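Local coordinates for cytosol aminopeptidase (Coxiella burnetii, PDB 3IJ3), which probably acts as a manganese-dependent metalloaminopeptidase of the M17 family, removing amino acids one at a time from the N-termini of peptides, at residues V248-C253 / T359-A364; E334-L339 / A428-L433. One frame throughout, in Å; residues are numbered along the deposited sequence.

Contact 1. Residues V248-C253 / T359-A364. With SO4 (sulfate ion), chain D.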
ATOM      1  N   VAL A 248     -12.238  16.433 -32.089  1.00 16.13           N
ATOM      2  CA  VAL A 248     -11.001  16.462 -31.355  1.00 15.76           C
ATOM      3  C   VAL A 248     -10.810  15.126 -30.644  1.00 15.89           C
ATOM      4  O   VAL A 248     -11.727  14.599 -30.016  1.00 16.40           O
ATOM      5  CB  VAL A 248     -11.013  17.606 -30.362  1.00 16.93           C
ATOM      6  CG1 VAL A 248      -9.675  17.642 -29.551  1.00 19.24           C
ATOM      7  CG2 VAL A 248     -11.268  18.955 -31.061  1.00 17.70           C
ATOM      8  N   GLY A 249      -9.621  14.538 -30.758  1.00 15.61           N
ATOM      9  CA  GLY A 249      -9.362  13.270 -30.100  1.00 15.58           C
ATOM     10  C   GLY A 249      -8.024  13.176 -29.372  1.00 16.11           C
ATOM     11  O   GLY A 249      -6.994  13.554 -29.904  1.00 15.85           O
ATOM     12  N   LYS A 250      -8.065  12.658 -28.150  1.00 14.68           N
ATOM     13  CA  LYS A 250      -6.874  12.490 -27.321  1.00 16.03           C
ATOM     14  C   LYS A 250      -5.990  11.370 -27.862  1.00 16.16           C
ATOM     15  O   LYS A 250      -6.369  10.197 -27.824  1.00 15.44           O
ATOM     16  CB  LYS A 250      -7.293  12.208 -25.880  1.00 16.42           C
ATOM     17  CG  LYS A 250      -6.138  11.857 -24.908  1.00 15.91           C
ATOM     18  CD  LYS A 250      -6.700  11.428 -23.560  1.00 18.23           C
ATOM     19  CE  LYS A 250      -5.668  10.684 -22.713  1.00 19.30           C
ATOM     20  NZ  LYS A 250      -6.298  10.149 -21.442  1.00 20.19           N
ATOM     21  N   GLY A 251      -4.795  11.739 -28.335  1.00 15.86           N
ATOM     22  CA  GLY A 251      -3.848  10.802 -28.907  1.00 14.93           C
ATOM     23  C   GLY A 251      -2.656  10.509 -28.021  1.00 15.26           C
ATOM     24  O   GLY A 251      -1.518  10.643 -28.460  1.00 15.97           O
ATOM     25  N   VAL A 252      -2.895  10.076 -26.783  1.00 14.99           N
ATOM     26  CA  VAL A 252      -1.763   9.730 -25.883  1.00 13.55           C
ATOM     27  C   VAL A 252      -1.411   8.282 -26.227  1.00 15.24           C
ATOM     28  O   VAL A 252      -2.043   7.329 -25.754  1.00 15.69           O
ATOM     29  CB  VAL A 252      -2.124   9.940 -24.416  1.00 14.82           C
ATOM     30  CG1 VAL A 252      -0.996   9.500 -23.489  1.00 14.96           C
ATOM     31  CG2 VAL A 252      -2.423  11.418 -24.181  1.00 15.31           C
ATOM     32  N   CYS A 253      -0.401   8.129 -27.077  1.00 15.80           N
ATOM     33  CA  CYS A 253       0.000   6.819 -27.612  1.00 15.70           C
ATOM     34  C   CYS A 253       0.423   5.813 -26.556  1.00 16.04           C
ATOM     35  O   CYS A 253       0.216   4.596 -26.721  1.00 15.99           O
ATOM     36  CB  CYS A 253       1.027   7.005 -28.716  1.00 15.82           C
ATOM     37  SG  CYS A 253       0.257   7.881 -30.157  1.00 20.11           S
ATOM     38  N   THR A 359     -10.130   9.100 -23.617  1.00 23.94           N
ATOM     39  CA  THR A 359     -10.182   7.866 -22.837  1.00 25.48           C
ATOM     40  C   THR A 359      -9.999   8.129 -21.355  1.00 29.17           C
ATOM     41  O   THR A 359      -9.209   9.000 -20.907  1.00 28.66           O
ATOM     42  CB  THR A 359      -9.143   6.846 -23.280  1.00 25.79           C
ATOM     43  OG1 THR A 359      -7.877   7.508 -23.461  1.00 24.37           O
ATOM     44  CG2 THR A 359      -9.572   6.177 -24.578  1.00 26.52           C
ATOM     45  N   LEU A 360     -10.746   7.347 -20.578  1.00 32.38           N
ATOM     46  CA  LEU A 360     -10.700   7.387 -19.124  1.00 33.96           C
ATOM     47  C   LEU A 360      -9.498   6.641 -18.605  1.00 34.69           C
ATOM     48  O   LEU A 360      -9.157   5.591 -19.161  1.00 36.48           O
ATOM     49  CB  LEU A 360     -11.911   6.635 -18.554  1.00 34.33           C
ATOM     50  CG  LEU A 360     -13.243   7.319 -18.697  1.00 35.12           C
ATOM     51  CD1 LEU A 360     -14.418   6.423 -18.503  1.00 34.24           C
ATOM     52  CD2 LEU A 360     -13.240   8.502 -17.700  1.00 38.47           C
ATOM     53  N   THR A 361      -8.873   7.152 -17.544  1.00 34.57           N
ATOM     54  CA  THR A 361      -7.759   6.423 -16.871  1.00 37.08           C
ATOM     55  C   THR A 361      -7.981   6.448 -15.344  1.00 38.64           C
ATOM     56  O   THR A 361      -8.348   7.500 -14.780  1.00 34.81           O
ATOM     57  CB  THR A 361      -6.379   6.999 -17.214  1.00 37.45           C
ATOM     58  OG1 THR A 361      -6.303   8.368 -16.762  1.00 36.45           O
ATOM     59  CG2 THR A 361      -6.141   6.919 -18.754  1.00 37.48           C
ATOM     60  N   GLY A 362      -7.762   5.288 -14.706  1.00 39.94           N
ATOM     61  CA  GLY A 362      -7.952   5.104 -13.256  1.00 42.15           C
ATOM     62  C   GLY A 362      -9.277   4.406 -12.926  1.00 44.33           C
ATOM     63  O   GLY A 362     -10.350   4.908 -13.287  1.00 44.61           O
ATOM     64  N   ALA A 363      -9.213   3.262 -12.235  1.00 46.15           N
ATOM     65  CA  ALA A 363     -10.418   2.471 -11.876  1.00 47.23           C
ATOM     66  C   ALA A 363     -11.582   3.306 -11.264  1.00 47.82           C
ATOM     67  O   ALA A 363     -12.781   3.115 -11.604  1.00 48.88           O
ATOM     68  CB  ALA A 363     -10.026   1.327 -10.912  1.00 46.99           C
ATOM     69  N   ALA A 364     -11.220   4.239 -10.381  1.00 46.72           N
ATOM     70  CA  ALA A 364     -12.198   5.093  -9.699  1.00 45.65           C
ATOM     71  C   ALA A 364     -12.907   6.122 -10.606  1.00 44.18           C
ATOM     72  O   ALA A 364     -14.022   6.561 -10.284  1.00 44.63           O
ATOM     73  CB  ALA A 364     -11.526   5.820  -8.523  1.00 45.75           C
TER
HETATM   74  S   SO4 D 461      -6.812  12.754 -18.562  1.00 21.61           S
HETATM   75  O1  SO4 D 461      -5.465  12.201 -18.633  1.00 20.88           O
HETATM   76  O2  SO4 D 461      -6.648  14.208 -18.418  1.00 23.18           O
HETATM   77  O3  SO4 D 461      -7.489  12.357 -19.783  1.00 23.14           O
HETATM   78  O4  SO4 D 461      -7.527  12.225 -17.383  1.00 18.99           O
HETATM   79  O   HOH W   1      -7.889   8.908 -25.797  1.00 17.88           O
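K250 reaches across to T359 as an almost straight rod, and its NZ end does the work of the contact. The lysine sits in the strand 244-252, which runs parallel to its neighbour 353-359, and T359 closes that second strand just before the chain departs into a loop. With CG turned opposite the backbone N (chi1 174°) and every later torsion extended, NZ is carried past the side chain of T359, the two crossing at about a right angle. NZ gives a hydrogen bond of 3.2 Å to the backbone O of T359; the C=O...N angle is 140° and the donor stands 25° off the carbonyl plane. A second bond, 3.0 Å long, goes from NZ to O3 of a sulfate ion that probably came from the crystallisation liquor. The methyl CG2 of T361 is a loose neighbour of this end, 4.2 Å from NZ.

The hydroxyl of T359 has other duties. OG1 lies 3.7 Å from NZ, yet its strongest partner is D273, which also forms a salt bridge with K250. At the root of the lysine a water ties the strands together, donating to K250 O at 2.8 Å and to T359 OG1 at 2.7 Å. The backbone carbonyl of K250 is thus tied to the T359 hydroxyl, while carbonyl, carboxylate and sulfate hold NZ.

The setting is the metal centre of the M17 catalytic domain, where K250 stands beside a lithium ion bound by D255, D273 and E334. Gripped by three kinds of oxygen, NZ has little freedom to swing, which is consistent with a lysine whose end is held in a fixed position beside the metal and an anion-binding pocket.

Contact 2. Residues E334-L339 / A428-L433; sequences EGRVVL and AITAAL. With LI (lithium ion), chain C; SO4 (sulfate ion), chain D; SO4 (sulfate ion), chain F.
Segments 334-339 and 428-433, each on a helix, come nearest at R336 and A431, CA to CA 6.4 Å. The methyl of A431 sits over one face of the R336 guanidinium, CB 3.5 Å above the plane and over its centre, while CG2 of T430 comes in obliquely at 4.2 Å from NH1. Polar partners keep to the edge, where two sulfates lie near the plane. The arginine gets there with CG between the backbone N and the carbonyl carbon (chi1 71°) and a bend at chi3 that turns NE to sulfate D. Sulfate D consequently receives R336 N and NE on one oxygen, O2, both at 2.8 Å, and NH2 on O4 in a nearly straight bond (167°). G335 N adds a bond to O1, so backbone N-H groups of G335 and R336 in the first helical turn bind the anion. E334, G335 and R336 belong to the signature segment of the cytosol aminopeptidase family, and in relatives a bicarbonate occupies a comparable arginine site. E334, next in line, binds lithium through OE2 at 1.9 Å, and a water on the same ion donates to sulfate O1. NH1 and NH2 together clasp sulfate F, which S421 also holds.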
ATOM      1  N   GLU A 334      -2.826  14.185 -17.933  1.00 15.71           N
ATOM      2  CA  GLU A 334      -2.190  14.848 -19.097  1.00 14.81           C
ATOM      3  C   GLU A 334      -3.111  15.004 -20.304  1.00 15.07           C
ATOM      4  O   GLU A 334      -2.913  15.888 -21.156  1.00 15.38           O
ATOM      5  CB  GLU A 334      -0.945  14.039 -19.554  1.00 15.20           C
ATOM      6  CG  GLU A 334      -1.168  12.821 -20.493  1.00 14.97           C
ATOM      7  CD  GLU A 334      -1.980  11.696 -19.886  1.00 18.45           C
ATOM      8  OE1 GLU A 334      -1.988  11.582 -18.655  1.00 17.58           O
ATOM      9  OE2 GLU A 334      -2.624  10.929 -20.650  1.00 18.50           O
ATOM     10  N   GLY A 335      -4.090  14.118 -20.415  1.00 16.57           N
ATOM     11  CA  GLY A 335      -4.990  14.128 -21.580  1.00 16.78           C
ATOM     12  C   GLY A 335      -5.737  15.439 -21.717  1.00 16.61           C
ATOM     13  O   GLY A 335      -5.841  16.010 -22.805  1.00 16.76           O
ATOM     14  N   ARG A 336      -6.268  15.911 -20.616  1.00 16.31           N
ATOM     15  CA  ARG A 336      -7.015  17.182 -20.629  1.00 16.26           C
ATOM     16  C   ARG A 336      -6.101  18.356 -20.963  1.00 16.33           C
ATOM     17  O   ARG A 336      -6.546  19.344 -21.551  1.00 16.11           O
ATOM     18  CB  ARG A 336      -7.716  17.380 -19.291  1.00 16.41           C
ATOM     19  CG  ARG A 336      -6.803  17.696 -18.133  1.00 16.91           C
ATOM     20  CD  ARG A 336      -7.426  17.410 -16.759  1.00 17.30           C
ATOM     21  NE  ARG A 336      -7.685  15.994 -16.552  1.00 16.24           N
ATOM     22  CZ  ARG A 336      -8.146  15.481 -15.402  1.00 15.49           C
ATOM     23  NH1 ARG A 336      -8.419  16.259 -14.353  1.00 15.37           N
ATOM     24  NH2 ARG A 336      -8.369  14.187 -15.305  1.00 16.81           N
ATOM     25  N   VAL A 337      -4.822  18.253 -20.553  1.00 16.04           N
ATOM     26  CA  VAL A 337      -3.824  19.324 -20.829  1.00 15.25           C
ATOM     27  C   VAL A 337      -3.560  19.439 -22.349  1.00 16.44           C
ATOM     28  O   VAL A 337      -3.608  20.552 -22.909  1.00 16.17           O
ATOM     29  CB  VAL A 337      -2.528  19.121 -20.029  1.00 15.73           C
ATOM     30  CG1 VAL A 337      -1.449  20.172 -20.401  1.00 16.21           C
ATOM     31  CG2 VAL A 337      -2.812  19.146 -18.506  1.00 15.54           C
ATOM     32  N   VAL A 338      -3.361  18.298 -23.018  1.00 16.26           N
ATOM     33  CA  VAL A 338      -3.105  18.338 -24.464  1.00 15.70           C
ATOM     34  C   VAL A 338      -4.378  18.710 -25.214  1.00 14.67           C
ATOM     35  O   VAL A 338      -4.314  19.453 -26.204  1.00 15.51           O
ATOM     36  CB  VAL A 338      -2.415  17.076 -25.022  1.00 15.08           C
ATOM     37  CG1 VAL A 338      -1.124  16.802 -24.185  1.00 14.42           C
ATOM     38  CG2 VAL A 338      -3.344  15.838 -25.050  1.00 16.70           C
ATOM     39  N   LEU A 339      -5.522  18.233 -24.734  1.00 15.71           N
ATOM     40  CA  LEU A 339      -6.816  18.575 -25.357  1.00 16.97           C
ATOM     41  C   LEU A 339      -7.114  20.072 -25.267  1.00 17.86           C
ATOM     42  O   LEU A 339      -7.731  20.629 -26.164  1.00 16.42           O
ATOM     43  CB  LEU A 339      -7.962  17.781 -24.731  1.00 16.82           C
ATOM     44  CG  LEU A 339      -8.014  16.312 -25.128  1.00 18.07           C
ATOM     45  CD1 LEU A 339      -9.067  15.571 -24.288  1.00 21.31           C
ATOM     46  CD2 LEU A 339      -8.286  16.156 -26.626  1.00 20.40           C
ATOM     47  N   ALA A 428     -14.285  12.328 -13.250  1.00 26.76           N
ATOM     48  CA  ALA A 428     -14.818  12.585 -14.607  1.00 25.41           C
ATOM     49  C   ALA A 428     -15.320  13.988 -14.732  1.00 25.52           C
ATOM     50  O   ALA A 428     -14.977  14.700 -15.731  1.00 24.61           O
ATOM     51  CB  ALA A 428     -15.915  11.620 -14.939  1.00 28.37           C
ATOM     52  N   ILE A 429     -16.067  14.442 -13.710  1.00 21.80           N
ATOM     53  CA  ILE A 429     -16.612  15.787 -13.799  1.00 21.34           C
ATOM     54  C   ILE A 429     -15.461  16.752 -13.825  1.00 23.79           C
ATOM     55  O   ILE A 429     -15.460  17.716 -14.588  1.00 21.17           O
ATOM     56  CB  ILE A 429     -17.539  16.103 -12.644  1.00 20.18           C
ATOM     57  CG1 ILE A 429     -18.786  15.221 -12.771  1.00 20.92           C
ATOM     58  CG2 ILE A 429     -17.940  17.616 -12.631  1.00 18.84           C
ATOM     59  CD1 ILE A 429     -19.668  15.231 -11.525  1.00 20.63           C
ATOM     60  N   THR A 430     -14.461  16.486 -12.981  1.00 24.51           N
ATOM     61  CA  THR A 430     -13.313  17.366 -12.884  1.00 25.56           C
ATOM     62  C   THR A 430     -12.614  17.579 -14.248  1.00 23.62           C
ATOM     63  O   THR A 430     -12.332  18.728 -14.626  1.00 24.36           O
ATOM     64  CB  THR A 430     -12.319  16.833 -11.751  1.00 24.49           C
ATOM     65  OG1 THR A 430     -13.025  16.770 -10.506  1.00 32.43           O
ATOM     66  CG2 THR A 430     -11.129  17.798 -11.607  1.00 30.97           C
ATOM     67  N   ALA A 431     -12.355  16.513 -15.004  1.00 23.61           N
ATOM     68  CA  ALA A 431     -11.698  16.620 -16.305  1.00 22.59           C
ATOM     69  C   ALA A 431     -12.496  17.449 -17.317  1.00 22.91           C
ATOM     70  O   ALA A 431     -11.954  18.284 -18.066  1.00 20.07           O
ATOM     71  CB  ALA A 431     -11.397  15.256 -16.874  1.00 24.60           C
ATOM     72  N   ALA A 432     -13.795  17.187 -17.349  1.00 21.79           N
ATOM     73  CA  ALA A 432     -14.703  17.881 -18.229  1.00 20.68           C
ATOM     74  C   ALA A 432     -14.777  19.357 -17.865  1.00 17.26           C
ATOM     75  O   ALA A 432     -14.809  20.210 -18.767  1.00 16.45           O
ATOM     76  CB  ALA A 432     -16.114  17.215 -18.168  1.00 19.87           C
ATOM     77  N   LEU A 433     -14.810  19.676 -16.568  1.00 17.34           N
ATOM     78  CA  LEU A 433     -14.862  21.097 -16.135  1.00 16.92           C
ATOM     79  C   LEU A 433     -13.575  21.795 -16.501  1.00 15.92           C
ATOM     80  O   LEU A 433     -13.568  22.985 -16.797  1.00 16.54           O
ATOM     81  CB  LEU A 433     -15.070  21.288 -14.620  1.00 17.47           C
ATOM     82  CG  LEU A 433     -16.410  21.077 -13.984  1.00 19.80           C
ATOM     83  CD1 LEU A 433     -16.255  21.129 -12.434  1.00 16.99           C
ATOM     84  CD2 LEU A 433     -17.450  22.076 -14.500  1.00 15.49           C
TER
HETATM   85 LI    LI C 460      -3.730   9.437 -20.112  1.00 14.02          LI
HETATM   86  S   SO4 D 461      -6.812  12.754 -18.562  1.00 21.61           S
HETATM   87  O1  SO4 D 461      -5.465  12.201 -18.633  1.00 20.88           O
HETATM   88  O2  SO4 D 461      -6.648  14.208 -18.418  1.00 23.18           O
HETATM   89  O3  SO4 D 461      -7.489  12.357 -19.783  1.00 23.14           O
HETATM   90  O4  SO4 D 461      -7.527  12.225 -17.383  1.00 18.99           O
HETATM   91  S   SO4 F 463      -9.233  14.321 -11.381  0.70 34.78           S
HETATM   92  O1  SO4 F 463      -8.465  13.226 -10.786  0.70 35.55           O
HETATM   93  O2  SO4 F 463      -8.423  15.533 -11.475  0.70 32.77           O
HETATM   94  O3  SO4 F 463      -9.768  13.990 -12.686  0.70 22.86           O
HETATM   95  O4  SO4 F 463     -10.371  14.579 -10.492  0.70 32.26           O
HETATM   96  O   HOH W   2      -4.562   9.744 -18.412  1.00 18.32           O

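Both contacts are buried in the M17 catalytic domain, their centres about 9 Å apart, and they meet directly. Contact 1 joins neighbouring parallel strands of the central sheet, whereas contact 2 joins two helices farther from the centre of the chain. Sulfate D links them, receiving bonds from K250 on one side and from G335 and R336 on the other. The lithium site is likewise divided, with K250 in contact 1 and E334 in contact 2. Alongside the polar groups, V248 CG1 packs against L339 CD2 at 3.6 Å. A lysine-to-carbonyl bond and a water bridge join the strands, while the helices meet through an alanine-covered guanidinium whose hydrogen bonds go mostly to anions.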